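Local coordinates for L-cysteine S-thiosulfotransferase subunit SoxA (Paracoccus denitrificans, PDB 2C1D), which forms part of the periplasmic SoxAX cytochrome complex, which joins thiosulfate oxidatively to the carrier cysteine of SoxY and passes the electrons to cytochrome c, at residues A231-F234 / D240-A243; I168-Y173 / E245-S250; W127-D132 / T233-S238; D112-C117 / K135-L140. All coordinates share one frame; numbering follows the deposited sequence.

Contact 1: A231-F234 / D240-A243; sequences AETF and DFKA. With ZN (zinc ion), chain K.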
loop_
_atom_site.group_PDB
_atom_site.type_symbol
_atom_site.label_atom_id
_atom_site.label_comp_id
_atom_site.label_asym_id
_atom_site.label_seq_id
_atom_site.Cartn_x
_atom_site.Cartn_y
_atom_site.Cartn_z
ATOM N N ALA A 231 -0.560 0.702 12.911
ATOM C CA ALA A 231 -2.002 0.767 13.210
ATOM C C ALA A 231 -2.609 -0.601 13.446
ATOM O O ALA A 231 -2.067 -1.632 13.016
ATOM C CB ALA A 231 -2.786 1.414 12.057
ATOM N N GLU A 232 -3.791 -0.563 14.066
ATOM C CA GLU A 232 -4.719 -1.670 14.076
ATOM C C GLU A 232 -5.280 -1.749 12.675
ATOM O O GLU A 232 -5.871 -0.790 12.178
ATOM C CB GLU A 232 -5.856 -1.408 15.070
ATOM C CG GLU A 232 -6.792 -2.600 15.233
ATOM C CD GLU A 232 -8.074 -2.284 16.010
ATOM O OE1 GLU A 232 -8.984 -3.131 15.924
ATOM O OE2 GLU A 232 -8.184 -1.200 16.664
ATOM N N THR A 233 -5.079 -2.882 12.024
ATOM C CA THR A 233 -5.485 -3.032 10.641
ATOM C C THR A 233 -6.912 -3.618 10.559
ATOM O O THR A 233 -7.563 -3.881 11.596
ATOM C CB THR A 233 -4.419 -3.829 9.844
ATOM O OG1 THR A 233 -4.705 -3.783 8.430
ATOM C CG2 THR A 233 -4.403 -5.321 10.221
ATOM N N PHE A 234 -7.415 -3.711 9.332
ATOM C CA PHE A 234 -8.736 -4.239 9.076
ATOM C C PHE A 234 -8.596 -5.668 8.588
ATOM O O PHE A 234 -7.550 -6.078 8.081
ATOM C CB PHE A 234 -9.484 -3.428 8.020
ATOM C CG PHE A 234 -9.646 -1.972 8.333
ATOM C CD1 PHE A 234 -8.609 -1.080 8.135
ATOM C CD2 PHE A 234 -10.874 -1.480 8.762
ATOM C CE1 PHE A 234 -8.770 0.296 8.399
ATOM C CE2 PHE A 234 -11.041 -0.129 9.009
ATOM C CZ PHE A 234 -9.990 0.758 8.821
ATOM N N ASP A 240 -15.349 -2.399 5.362
ATOM C CA ASP A 240 -14.539 -1.203 5.117
ATOM C C ASP A 240 -13.485 -1.450 4.001
ATOM O O ASP A 240 -13.217 -0.568 3.185
ATOM C CB ASP A 240 -13.877 -0.737 6.410
ATOM C CG ASP A 240 -14.703 0.335 7.195
ATOM O OD1 ASP A 240 -15.965 0.354 7.368
ATOM O OD2 ASP A 240 -14.188 1.203 7.828
ATOM N N PHE A 241 -12.898 -2.644 3.958
ATOM C CA PHE A 241 -11.913 -2.966 2.904
ATOM C C PHE A 241 -12.594 -3.296 1.566
ATOM O O PHE A 241 -11.970 -3.165 0.512
ATOM C CB PHE A 241 -10.952 -4.080 3.338
ATOM C CG PHE A 241 -9.674 -3.597 4.018
ATOM C CD1 PHE A 241 -8.751 -4.522 4.449
ATOM C CD2 PHE A 241 -9.401 -2.231 4.246
ATOM C CE1 PHE A 241 -7.584 -4.134 5.069
ATOM C CE2 PHE A 241 -8.220 -1.838 4.879
ATOM C CZ PHE A 241 -7.321 -2.769 5.271
ATOM N N LYS A 242 -13.859 -3.723 1.599
ATOM C CA LYS A 242 -14.646 -3.876 0.367
ATOM C C LYS A 242 -14.910 -2.503 -0.212
ATOM O O LYS A 242 -14.750 -2.275 -1.420
ATOM C CB LYS A 242 -15.990 -4.544 0.634
ATOM C CG LYS A 242 -15.952 -5.995 0.977
ATOM C CD LYS A 242 -17.347 -6.558 0.875
ATOM C CE LYS A 242 -17.526 -7.822 1.685
ATOM N NZ LYS A 242 -18.993 -8.252 1.484
ATOM N N ALA A 243 -15.276 -1.561 0.652
ATOM C CA ALA A 243 -15.429 -0.171 0.236
ATOM C C ALA A 243 -14.132 0.450 -0.287
ATOM O O ALA A 243 -14.133 1.141 -1.297
ATOM C CB ALA A 243 -16.010 0.684 1.368
HETATM ZN ZN ZN K . -16.718 1.794 8.120
#

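Contact 2: I168-Y173 / E245-S250; sequences IYYTRY and ELYVAS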
loop_
_atom_site.group_PDB
_atom_site.type_symbol
_atom_site.label_atom_id
_atom_site.label_comp_id
_atom_site.label_asym_id
_atom_site.label_seq_id
_atom_site.Cartn_x
_atom_site.Cartn_y
_atom_site.Cartn_z
ATOM N N ILE A 168 -11.412 6.373 3.997
ATOM C CA ILE A 168 -10.337 5.479 4.442
ATOM C C ILE A 168 -9.044 5.860 3.727
ATOM O O ILE A 168 -8.015 5.999 4.372
ATOM C CB ILE A 168 -10.728 3.973 4.183
ATOM C CG1 ILE A 168 -11.948 3.615 5.027
ATOM C CG2 ILE A 168 -9.548 2.995 4.443
ATOM C CD1 ILE A 168 -12.563 2.263 4.723
ATOM N N TYR A 169 -9.121 6.083 2.404
ATOM C CA TYR A 169 -7.953 6.366 1.561
ATOM C C TYR A 169 -7.144 7.561 2.053
ATOM O O TYR A 169 -5.908 7.548 1.992
ATOM C CB TYR A 169 -8.356 6.614 0.082
ATOM C CG TYR A 169 -7.187 6.431 -0.870
ATOM C CD1 TYR A 169 -6.836 5.176 -1.303
ATOM C CD2 TYR A 169 -6.415 7.512 -1.295
ATOM C CE1 TYR A 169 -5.759 4.969 -2.132
ATOM C CE2 TYR A 169 -5.308 7.319 -2.140
ATOM C CZ TYR A 169 -4.980 6.026 -2.542
ATOM O OH TYR A 169 -3.905 5.782 -3.375
ATOM N N TYR A 170 -7.855 8.564 2.565
ATOM C CA TYR A 170 -7.252 9.806 3.040
ATOM C C TYR A 170 -7.105 9.893 4.568
ATOM O O TYR A 170 -6.638 10.891 5.073
ATOM C CB TYR A 170 -8.083 10.984 2.519
ATOM C CG TYR A 170 -7.913 11.144 1.031
ATOM C CD1 TYR A 170 -8.785 10.544 0.141
ATOM C CD2 TYR A 170 -6.843 11.858 0.524
ATOM C CE1 TYR A 170 -8.607 10.678 -1.239
ATOM C CE2 TYR A 170 -6.643 11.982 -0.835
ATOM C CZ TYR A 170 -7.525 11.391 -1.713
ATOM O OH TYR A 170 -7.314 11.542 -3.056
ATOM N N THR A 171 -7.479 8.848 5.296
ATOM C CA THR A 171 -7.322 8.842 6.765
ATOM C C THR A 171 -5.910 8.479 7.137
ATOM O O THR A 171 -5.349 7.514 6.616
ATOM C CB THR A 171 -8.321 7.878 7.412
ATOM O OG1 THR A 171 -9.635 8.387 7.233
ATOM C CG2 THR A 171 -8.166 7.837 8.965
ATOM N N ARG A 172 -5.322 9.248 8.045
ATOM C CA ARG A 172 -3.917 9.066 8.356
ATOM C C ARG A 172 -3.845 8.171 9.564
ATOM O O ARG A 172 -4.034 8.627 10.690
ATOM C CB ARG A 172 -3.242 10.403 8.605
ATOM C CG ARG A 172 -3.209 11.269 7.352
ATOM C CD ARG A 172 -2.581 12.602 7.542
ATOM N NE ARG A 172 -1.152 12.447 7.768
ATOM C CZ ARG A 172 -0.256 13.381 7.597
ATOM N NH1 ARG A 172 -0.605 14.600 7.164
ATOM N NH2 ARG A 172 1.016 13.094 7.843
ATOM N N TYR A 173 -3.649 6.885 9.309
ATOM C CA TYR A 173 -3.656 5.865 10.340
ATOM C C TYR A 173 -2.354 5.693 11.137
ATOM O O TYR A 173 -1.250 6.049 10.698
ATOM C CB TYR A 173 -4.028 4.525 9.721
ATOM C CG TYR A 173 -5.449 4.465 9.180
ATOM C CD1 TYR A 173 -5.704 4.368 7.804
ATOM C CD2 TYR A 173 -6.543 4.494 10.044
ATOM C CE1 TYR A 173 -6.994 4.295 7.323
ATOM C CE2 TYR A 173 -7.842 4.434 9.567
ATOM C CZ TYR A 173 -8.068 4.349 8.211
ATOM O OH TYR A 173 -9.377 4.277 7.769
ATOM N N GLU A 245 -11.656 -1.249 -1.633
ATOM C CA GLU A 245 -11.372 -1.885 -2.925
ATOM C C GLU A 245 -12.174 -1.236 -4.061
ATOM O O GLU A 245 -11.669 -1.077 -5.182
ATOM C CB GLU A 245 -11.593 -3.424 -2.901
ATOM C CG GLU A 245 -11.146 -4.084 -4.200
ATOM C CD GLU A 245 -11.117 -5.606 -4.184
ATOM O OE1 GLU A 245 -11.413 -6.222 -5.241
ATOM O OE2 GLU A 245 -10.779 -6.193 -3.149
ATOM N N LEU A 246 -13.412 -0.854 -3.777
ATOM C CA LEU A 246 -14.255 -0.135 -4.745
ATOM C C LEU A 246 -13.655 1.215 -5.088
ATOM O O LEU A 246 -13.534 1.577 -6.265
ATOM C CB LEU A 246 -15.676 0.071 -4.187
ATOM C CG LEU A 246 -16.662 0.963 -4.964
ATOM C CD1 LEU A 246 -17.058 0.357 -6.329
ATOM C CD2 LEU A 246 -17.902 1.223 -4.125
ATOM N N TYR A 247 -13.258 1.940 -4.055
ATOM C CA TYR A 247 -12.706 3.257 -4.242
ATOM C C TYR A 247 -11.356 3.197 -4.994
ATOM O O TYR A 247 -11.145 3.934 -5.953
ATOM C CB TYR A 247 -12.575 3.998 -2.913
ATOM C CG TYR A 247 -11.959 5.329 -3.121
ATOM C CD1 TYR A 247 -12.690 6.363 -3.699
ATOM C CD2 TYR A 247 -10.631 5.555 -2.798
ATOM C CE1 TYR A 247 -12.107 7.610 -3.930
ATOM C CE2 TYR A 247 -10.043 6.778 -3.045
ATOM C CZ TYR A 247 -10.791 7.802 -3.611
ATOM O OH TYR A 247 -10.182 9.016 -3.861
ATOM N N VAL A 248 -10.462 2.310 -4.567
ATOM C CA VAL A 248 -9.113 2.234 -5.145
ATOM C C VAL A 248 -9.195 1.707 -6.580
ATOM O O VAL A 248 -8.528 2.224 -7.459
ATOM C CB VAL A 248 -8.151 1.392 -4.277
ATOM C CG1 VAL A 248 -6.754 1.271 -4.915
ATOM C CG2 VAL A 248 -7.991 2.030 -2.912
ATOM N N ALA A 249 -10.045 0.717 -6.829
ATOM C CA ALA A 249 -10.283 0.260 -8.190
ATOM C C ALA A 249 -10.614 1.408 -9.162
ATOM O O ALA A 249 -10.107 1.455 -10.278
ATOM C CB ALA A 249 -11.403 -0.783 -8.222
ATOM N N SER A 250 -11.492 2.300 -8.726
ATOM C CA SER A 250 -11.985 3.398 -9.550
ATOM C C SER A 250 -10.896 4.421 -9.815
ATOM O O SER A 250 -10.962 5.116 -10.822
ATOM C CB SER A 250 -13.223 4.053 -8.921
ATOM O OG SER A 250 -12.893 4.875 -7.811
#

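Contact 3: W127-D132 / T233-S238; sequences WGVTSD and TFKAGS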
loop_
_atom_site.group_PDB
_atom_site.type_symbol
_atom_site.label_atom_id
_atom_site.label_comp_id
_atom_site.label_asym_id
_atom_site.label_seq_id
_atom_site.Cartn_x
_atom_site.Cartn_y
_atom_site.Cartn_z
ATOM N N TRP A 127 -14.459 -20.691 1.428
ATOM C CA TRP A 127 -13.005 -20.569 1.259
ATOM C C TRP A 127 -12.475 -19.318 1.963
ATOM O O TRP A 127 -13.091 -18.241 1.919
ATOM C CB TRP A 127 -12.609 -20.535 -0.222
ATOM C CG TRP A 127 -12.865 -21.813 -1.003
ATOM C CD1 TRP A 127 -13.173 -23.056 -0.508
ATOM C CD2 TRP A 127 -12.823 -21.953 -2.428
ATOM N NE1 TRP A 127 -13.326 -23.950 -1.542
ATOM C CE2 TRP A 127 -13.103 -23.303 -2.729
ATOM C CE3 TRP A 127 -12.548 -21.073 -3.486
ATOM C CZ2 TRP A 127 -13.151 -23.782 -4.030
ATOM C CZ3 TRP A 127 -12.589 -21.553 -4.786
ATOM C CH2 TRP A 127 -12.891 -22.886 -5.050
ATOM N N GLY A 128 -11.324 -19.469 2.619
ATOM C CA GLY A 128 -10.618 -18.342 3.190
ATOM C C GLY A 128 -10.377 -17.343 2.082
ATOM O O GLY A 128 -10.004 -17.723 0.979
ATOM N N VAL A 129 -10.563 -16.060 2.371
ATOM C CA VAL A 129 -10.396 -15.025 1.348
ATOM C C VAL A 129 -8.986 -14.851 0.813
ATOM O O VAL A 129 -8.818 -14.281 -0.255
ATOM C CB VAL A 129 -10.971 -13.650 1.790
ATOM C CG1 VAL A 129 -12.434 -13.812 2.160
ATOM C CG2 VAL A 129 -10.185 -13.049 2.932
ATOM N N THR A 130 -7.973 -15.338 1.542
ATOM C CA THR A 130 -6.599 -15.389 1.034
ATOM C C THR A 130 -6.062 -16.809 0.905
ATOM O O THR A 130 -4.846 -17.011 0.791
ATOM C CB THR A 130 -5.646 -14.571 1.934
ATOM O OG1 THR A 130 -5.645 -15.119 3.254
ATOM C CG2 THR A 130 -6.172 -13.196 2.129
ATOM N N SER A 131 -6.963 -17.784 0.920
ATOM C CA SER A 131 -6.624 -19.162 0.623
ATOM C C SER A 131 -6.139 -19.332 -0.816
ATOM O O SER A 131 -6.478 -18.553 -1.732
ATOM C CB SER A 131 -7.849 -20.070 0.856
ATOM O OG SER A 131 -8.890 -19.793 -0.095
ATOM N N ASP A 132 -5.374 -20.389 -1.023
ATOM C CA ASP A 132 -4.935 -20.732 -2.357
ATOM C C ASP A 132 -6.085 -21.000 -3.317
ATOM O O ASP A 132 -6.027 -20.571 -4.456
ATOM C CB ASP A 132 -3.958 -21.900 -2.313
ATOM C CG ASP A 132 -2.559 -21.441 -1.977
ATOM O OD1 ASP A 132 -1.752 -22.240 -1.466
ATOM O OD2 ASP A 132 -2.204 -20.256 -2.187
ATOM N N THR A 233 -5.079 -2.882 12.024
ATOM C CA THR A 233 -5.485 -3.032 10.641
ATOM C C THR A 233 -6.912 -3.618 10.559
ATOM O O THR A 233 -7.563 -3.881 11.596
ATOM C CB THR A 233 -4.419 -3.829 9.844
ATOM O OG1 THR A 233 -4.705 -3.783 8.430
ATOM C CG2 THR A 233 -4.403 -5.321 10.221
ATOM N N PHE A 234 -7.415 -3.711 9.332
ATOM C CA PHE A 234 -8.736 -4.239 9.076
ATOM C C PHE A 234 -8.596 -5.668 8.588
ATOM O O PHE A 234 -7.550 -6.078 8.081
ATOM C CB PHE A 234 -9.484 -3.428 8.020
ATOM C CG PHE A 234 -9.646 -1.972 8.333
ATOM C CD1 PHE A 234 -8.609 -1.080 8.135
ATOM C CD2 PHE A 234 -10.874 -1.480 8.762
ATOM C CE1 PHE A 234 -8.770 0.296 8.399
ATOM C CE2 PHE A 234 -11.041 -0.129 9.009
ATOM C CZ PHE A 234 -9.990 0.758 8.821
ATOM N N LYS A 235 -9.680 -6.414 8.723
ATOM C CA LYS A 235 -9.782 -7.765 8.209
ATOM C C LYS A 235 -9.958 -7.770 6.678
ATOM O O LYS A 235 -10.740 -6.999 6.131
ATOM C CB LYS A 235 -10.992 -8.424 8.900
ATOM C CG LYS A 235 -11.338 -9.869 8.564
ATOM C CD LYS A 235 -10.252 -10.749 7.916
ATOM C CE LYS A 235 -10.832 -12.114 7.388
ATOM N NZ LYS A 235 -10.006 -12.745 6.299
ATOM N N ALA A 236 -9.210 -8.633 6.001
ATOM C CA ALA A 236 -9.429 -8.918 4.604
ATOM C C ALA A 236 -10.889 -9.351 4.383
ATOM O O ALA A 236 -11.388 -10.252 5.070
ATOM C CB ALA A 236 -8.478 -9.993 4.153
ATOM N N GLY A 237 -11.559 -8.698 3.439
ATOM C CA GLY A 237 -12.956 -8.942 3.136
ATOM C C GLY A 237 -13.940 -8.219 4.052
ATOM O O GLY A 237 -15.155 -8.344 3.898
ATOM N N SER A 238 -13.437 -7.436 4.988
ATOM C CA SER A 238 -14.301 -6.583 5.827
ATOM C C SER A 238 -15.022 -5.529 4.997
ATOM O O SER A 238 -14.530 -5.108 3.939
ATOM C CB SER A 238 -13.485 -5.896 6.936
ATOM O OG SER A 238 -12.546 -4.977 6.408
HETATM O O HOH W 1 -11.372 -15.446 5.236
#

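Contact 4: D112-C117 / K135-L140; sequences DYVNAC and KDMLSL. With HEC (heme c), chain I.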
loop_
_atom_site.group_PDB
_atom_site.type_symbol
_atom_site.label_atom_id
_atom_site.label_comp_id
_atom_site.label_asym_id
_atom_site.label_seq_id
_atom_site.Cartn_x
_atom_site.Cartn_y
_atom_site.Cartn_z
ATOM N N ASP A 112 -16.547 -12.414 -2.707
ATOM C CA ASP A 112 -17.930 -12.658 -2.307
ATOM C C ASP A 112 -18.691 -13.470 -3.351
ATOM O O ASP A 112 -19.476 -14.303 -2.983
ATOM C CB ASP A 112 -18.694 -11.372 -2.063
ATOM C CG ASP A 112 -18.102 -10.537 -0.964
ATOM O OD1 ASP A 112 -17.754 -11.083 0.120
ATOM O OD2 ASP A 112 -17.989 -9.302 -1.109
ATOM N N TYR A 113 -18.516 -13.207 -4.650
ATOM C CA TYR A 113 -19.215 -14.042 -5.642
ATOM C C TYR A 113 -18.719 -15.477 -5.585
ATOM O O TYR A 113 -19.508 -16.418 -5.630
ATOM C CB TYR A 113 -19.032 -13.511 -7.063
ATOM C CG TYR A 113 -19.867 -12.313 -7.458
ATOM C CD1 TYR A 113 -19.285 -11.222 -8.101
ATOM C CD2 TYR A 113 -21.237 -12.289 -7.234
ATOM C CE1 TYR A 113 -20.033 -10.129 -8.478
ATOM C CE2 TYR A 113 -22.013 -11.204 -7.619
ATOM C CZ TYR A 113 -21.404 -10.123 -8.240
ATOM O OH TYR A 113 -22.162 -9.056 -8.631
ATOM N N VAL A 114 -17.409 -15.661 -5.478
ATOM C CA VAL A 114 -16.859 -17.007 -5.471
ATOM C C VAL A 114 -17.445 -17.735 -4.253
ATOM O O VAL A 114 -17.985 -18.809 -4.392
ATOM C CB VAL A 114 -15.305 -17.007 -5.458
ATOM C CG1 VAL A 114 -14.771 -18.389 -5.293
ATOM C CG2 VAL A 114 -14.753 -16.373 -6.762
ATOM N N ASN A 115 -17.406 -17.122 -3.083
ATOM C CA ASN A 115 -17.923 -17.813 -1.894
ATOM C C ASN A 115 -19.451 -18.025 -1.865
ATOM O O ASN A 115 -19.950 -18.960 -1.189
ATOM C CB ASN A 115 -17.444 -17.143 -0.601
ATOM C CG ASN A 115 -16.180 -17.781 -0.063
ATOM O OD1 ASN A 115 -15.897 -18.961 -0.342
ATOM N ND2 ASN A 115 -15.393 -17.005 0.685
ATOM N N ALA A 116 -20.202 -17.191 -2.561
ATOM C CA ALA A 116 -21.642 -17.440 -2.652
ATOM C C ALA A 116 -21.881 -18.789 -3.359
ATOM O O ALA A 116 -22.697 -19.608 -2.910
ATOM C CB ALA A 116 -22.382 -16.295 -3.347
ATOM N N CYS A 117 -21.141 -19.052 -4.432
ATOM C CA CYS A 117 -21.314 -20.303 -5.139
ATOM C C CYS A 117 -20.753 -21.464 -4.334
ATOM O O CYS A 117 -21.414 -22.493 -4.163
ATOM C CB CYS A 117 -20.744 -20.227 -6.551
ATOM S SG CYS A 117 -21.810 -19.229 -7.657
ATOM N N LYS A 135 -7.261 -17.397 -4.208
ATOM C CA LYS A 135 -6.311 -16.616 -5.022
ATOM C C LYS A 135 -6.180 -17.199 -6.439
ATOM O O LYS A 135 -6.163 -16.467 -7.423
ATOM C CB LYS A 135 -4.952 -16.533 -4.327
ATOM C CG LYS A 135 -5.057 -15.873 -2.962
ATOM C CD LYS A 135 -3.701 -15.536 -2.323
ATOM C CE LYS A 135 -2.760 -16.732 -2.181
ATOM N NZ LYS A 135 -1.594 -16.338 -1.287
ATOM N N ASP A 136 -6.147 -18.523 -6.557
ATOM C CA ASP A 136 -6.101 -19.135 -7.875
ATOM C C ASP A 136 -7.383 -18.841 -8.656
ATOM O O ASP A 136 -7.330 -18.599 -9.863
ATOM C CB ASP A 136 -5.945 -20.658 -7.836
ATOM C CG ASP A 136 -4.691 -21.139 -7.103
ATOM O OD1 ASP A 136 -3.712 -20.380 -6.849
ATOM O OD2 ASP A 136 -4.666 -22.317 -6.678
ATOM N N MET A 137 -8.533 -18.934 -7.991
ATOM C CA MET A 137 -9.796 -18.718 -8.689
ATOM C C MET A 137 -9.912 -17.264 -9.157
ATOM O O MET A 137 -10.302 -17.013 -10.289
ATOM C CB MET A 137 -10.996 -19.107 -7.833
ATOM C CG MET A 137 -12.278 -19.306 -8.664
ATOM S SD MET A 137 -12.132 -20.549 -9.950
ATOM C CE MET A 137 -12.065 -22.040 -8.897
ATOM N N LEU A 138 -9.542 -16.313 -8.297
ATOM C CA LEU A 138 -9.550 -14.893 -8.698
ATOM C C LEU A 138 -8.600 -14.645 -9.848
ATOM O O LEU A 138 -8.871 -13.817 -10.706
ATOM C CB LEU A 138 -9.128 -13.978 -7.566
ATOM C CG LEU A 138 -9.958 -13.876 -6.293
ATOM C CD1 LEU A 138 -9.821 -12.512 -5.649
ATOM C CD2 LEU A 138 -11.402 -14.238 -6.480
ATOM N N SER A 139 -7.479 -15.349 -9.849
ATOM C CA SER A 139 -6.489 -15.235 -10.928
ATOM C C SER A 139 -7.108 -15.646 -12.254
ATOM O O SER A 139 -7.050 -14.897 -13.239
ATOM C CB SER A 139 -5.248 -16.097 -10.602
ATOM O OG SER A 139 -4.543 -15.548 -9.485
ATOM N N LEU A 140 -7.732 -16.824 -12.259
ATOM C CA LEU A 140 -8.443 -17.335 -13.442
ATOM C C LEU A 140 -9.529 -16.385 -13.923
ATOM O O LEU A 140 -9.605 -16.058 -15.114
ATOM C CB LEU A 140 -9.063 -18.712 -13.157
ATOM C CG LEU A 140 -9.861 -19.368 -14.286
ATOM C CD1 LEU A 140 -8.962 -19.706 -15.478
ATOM C CD2 LEU A 140 -10.620 -20.610 -13.769
HETATM FE FE HEC I . -21.326 -19.563 -9.785
HETATM C CHA HEC I . -22.779 -16.392 -10.090
HETATM C CHB HEC I . -18.286 -18.171 -9.859
HETATM C CHC HEC I . -20.030 -22.625 -9.158
HETATM C CHD HEC I . -24.382 -20.974 -10.483
HETATM N NA HEC I . -20.679 -17.645 -9.967
HETATM C C1A HEC I . -21.412 -16.490 -10.092
HETATM C C2A HEC I . -20.502 -15.386 -10.173
HETATM C C3A HEC I . -19.262 -15.883 -10.107
HETATM C C4A HEC I . -19.345 -17.316 -9.948
HETATM C CMA HEC I . -17.946 -15.097 -10.142
HETATM C CAA HEC I . -20.933 -13.913 -10.315
HETATM C CBA HEC I . -21.444 -13.727 -11.731
HETATM C CGA HEC I . -22.109 -12.382 -11.978
HETATM O O1A HEC I . -22.608 -11.724 -11.037
HETATM O O2A HEC I . -22.124 -12.007 -13.182
HETATM N NB HEC I . -19.470 -20.280 -9.582
HETATM C C1B HEC I . -18.333 -19.505 -9.547
HETATM C C2B HEC I . -17.238 -20.356 -9.099
HETATM C C3B HEC I . -17.717 -21.591 -8.913
HETATM C C4B HEC I . -19.141 -21.566 -9.218
HETATM C CMB HEC I . -15.772 -19.896 -8.965
HETATM C CAB HEC I . -16.908 -22.841 -8.434
HETATM C CBB HEC I . -16.252 -22.601 -7.255
HETATM N NC HEC I . -22.095 -21.469 -9.846
HETATM C C1C HEC I . -21.387 -22.584 -9.458
HETATM C C2C HEC I . -22.284 -23.720 -9.558
HETATM C C3C HEC I . -23.532 -23.256 -9.808
HETATM C C4C HEC I . -23.399 -21.833 -10.079
HETATM C CMC HEC I . -21.911 -25.132 -9.051
HETATM C CAC HEC I . -24.859 -24.074 -9.962
HETATM C CBC HEC I . -25.228 -24.928 -8.981
HETATM N ND HEC I . -23.267 -18.782 -10.222
HETATM C C1D HEC I . -24.380 -19.598 -10.412
HETATM C C2D HEC I . -25.565 -18.768 -10.501
HETATM C C3D HEC I . -25.076 -17.338 -10.354
HETATM C C4D HEC I . -23.634 -17.444 -10.197
HETATM C CMD HEC I . -27.032 -19.197 -10.696
HETATM C CAD HEC I . -25.919 -16.052 -10.370
HETATM C CBD HEC I . -26.059 -15.577 -11.783
HETATM C CGD HEC I . -26.762 -14.223 -11.845
HETATM O O1D HEC I . -27.433 -13.942 -12.882
HETATM O O2D HEC I . -26.627 -13.444 -10.876
#

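Contact 1: A231-F234 / D240-A243
Phe234 and Phe241 carry the apolar part of this contact, meeting where the loop 231-234 passes the first turns of helix 239-251. The CB of Phe234 sits over the centre of the Phe241 ring, 3.5 Å from its centroid, a CH-pi contact 11° off the ring normal. The two rings themselves meet obliquely, their planes at 44°, with Phe234 CD1 3.4 Å from Phe241 CE2. With CG of Phe234 anti to the carbonyl carbon (chi1 -57°), the ring swings so that CD1 reaches Phe241 while CE2 comes beside Asp240. Phe241 is buried and also rests on Gln219 and Val223 of helix 218-223; an alanine here would probably open a gap between the loop and that helix and leave the CB and ring of Phe234 without the surface they pack on.

The polar part is a metal bond. Asp240 OD1 binds the zinc ion at 1.8 Å and shares it with His164, while Asp240 OD2 comes within 3.6 Å of Phe234 CE2. An acidic side chain suits a divalent cation. Arg102 of the SoxX chain makes a cation-pi contact with Phe234. The loop 231-234 thus faces SoxX on one side and on the other packs against the helix that supplies Asp240 to a zinc site with two protein ligands.

Contact 2: I168-Y173 / E245-S250
Tyr247 OH comes to the edge of the Tyr170 ring, in plane, 3.5 Å from Tyr170 CE1, while one face of that ring has Tyr169 CD2 3.8 Å above the plane, toward the rim. The ring of Tyr247 in turn has Tyr169 CD1 at its edge, and Trp162 meets it edge-to-face. Tyr169 and Tyr247 are turned 58° against each other with centroids 5.5 Å apart, an oblique pair in which Tyr247 CE2 touches Tyr169 CB at 3.6 Å.

Beyond the rings, a methyl of Val248 packs against the CD1-CE1 side of the Tyr169 ring, with CG2 3.7 Å from Tyr169 CD1. Tyr247 projects across to helix 159-170 because its CG lies opposite the backbone N (chi1 178°). Tyrosine suits position 170 because its ring can pack while its hydroxyl stays polar: Tyr170 OH is hydrogen-bonded to Glu185 and Arg251. The helix carrying Tyr247 is tied within itself by Ser250 OG, which donates to Tyr247 O at 2.7 Å.

Tyr169 also touches Cys180 and the axial ligand His184, and a serine in its place would probably leave Val248 CG2 without the ring it packs on, Tyr247 with little more than the CB contact, and the haem attachment less closely packed. This is the packing of the first and last helices of a cytochrome c domain, here next to the second haem c of SoxA.

Contact 3: W127-D132 / T233-S238
Val129 meets Ala236 at the close-packed centre of this contact, where two beta turns face one another. Val129 CG2 lies 3.7 Å from Ala236 CB, and the CA atoms of Val129 and Gly237 are 6.8 Å apart. Small residues suit so near an approach: a side chain on Gly237 would point at Val129, and its positive phi of 83° favours glycine.

The other side is looser and wet. Exposed Lys235 brings NZ tip to tip with Val129 CG2 at 3.4 Å, and a water accepts from both Val129 N and Lys235 NZ, bridging the turns.

Backbone bonds Ser131 N to Gly128 O and Ser238 N to Lys235 O, both 3.0 Å, close the turns, each serine OG being a second, in-plane donor to the same carbonyl. Both serines stand at N-cap positions, Ser131 OG bonding Met134 N, Ser238 OG only weakly Phe241 N. The contact joins a type I and a type II turn, each leading into a helix, one from either cytochrome c domain.

Contact 4: D112-C117 / K135-L140
Helices 110-122 and 132-143 come nearest at Val114 and Met137, whose CA atoms are 7.9 Å apart. Val114 points at the other helix and meets two side chains through one methyl: its CG2 lies 4.0 Å from Leu138 CD2 and 4.3 Å from Met137 CG. A compact branched residue suits this place, since its other methyl, CG1, faces the haem methyl CMB. The chain of Met137, bent at chi2 and chi3, lays CG and SD against the same CMB, the CG at 3.6 Å.

These two helices form one wall of the first haem c pocket of the cytochrome c domain. From helix 110-122, Cys117 SG binds the iron at 2.2 Å, with His84 as the other axial ligand. One turn earlier, Tyr113 lays a ring face against the haem propionate arm, HEC CAA lying 3.4 Å above its plane, while its hydroxyl is hydrogen-bonded to Asp101 and Arg99. On helix 132-143, Ser139 OG and Ser139 N both donate to Lys135 O, from opposite faces of its plane.

Along the chain contact 4 comes first, within the N-terminal cytochrome c domain, whereas contacts 1 and 2 lie in the second domain and share helix 239-251, their centres 10 Å apart. Contact 3 spans both domains: its segment 127-132 falls between the two helices of contact 4, and its segment 233-238 overlaps contact 1 at Thr233 and Phe234. Its centre is 11 Å from that of contact 1 and 12 Å from that of contact 4. Contacts 2 and 4, with centres 23 Å apart, do not touch. A salt bridge from Lys242 to Asp112 is a second tie between the domains. Contact 3 and this salt bridge join the two haem-binding domains.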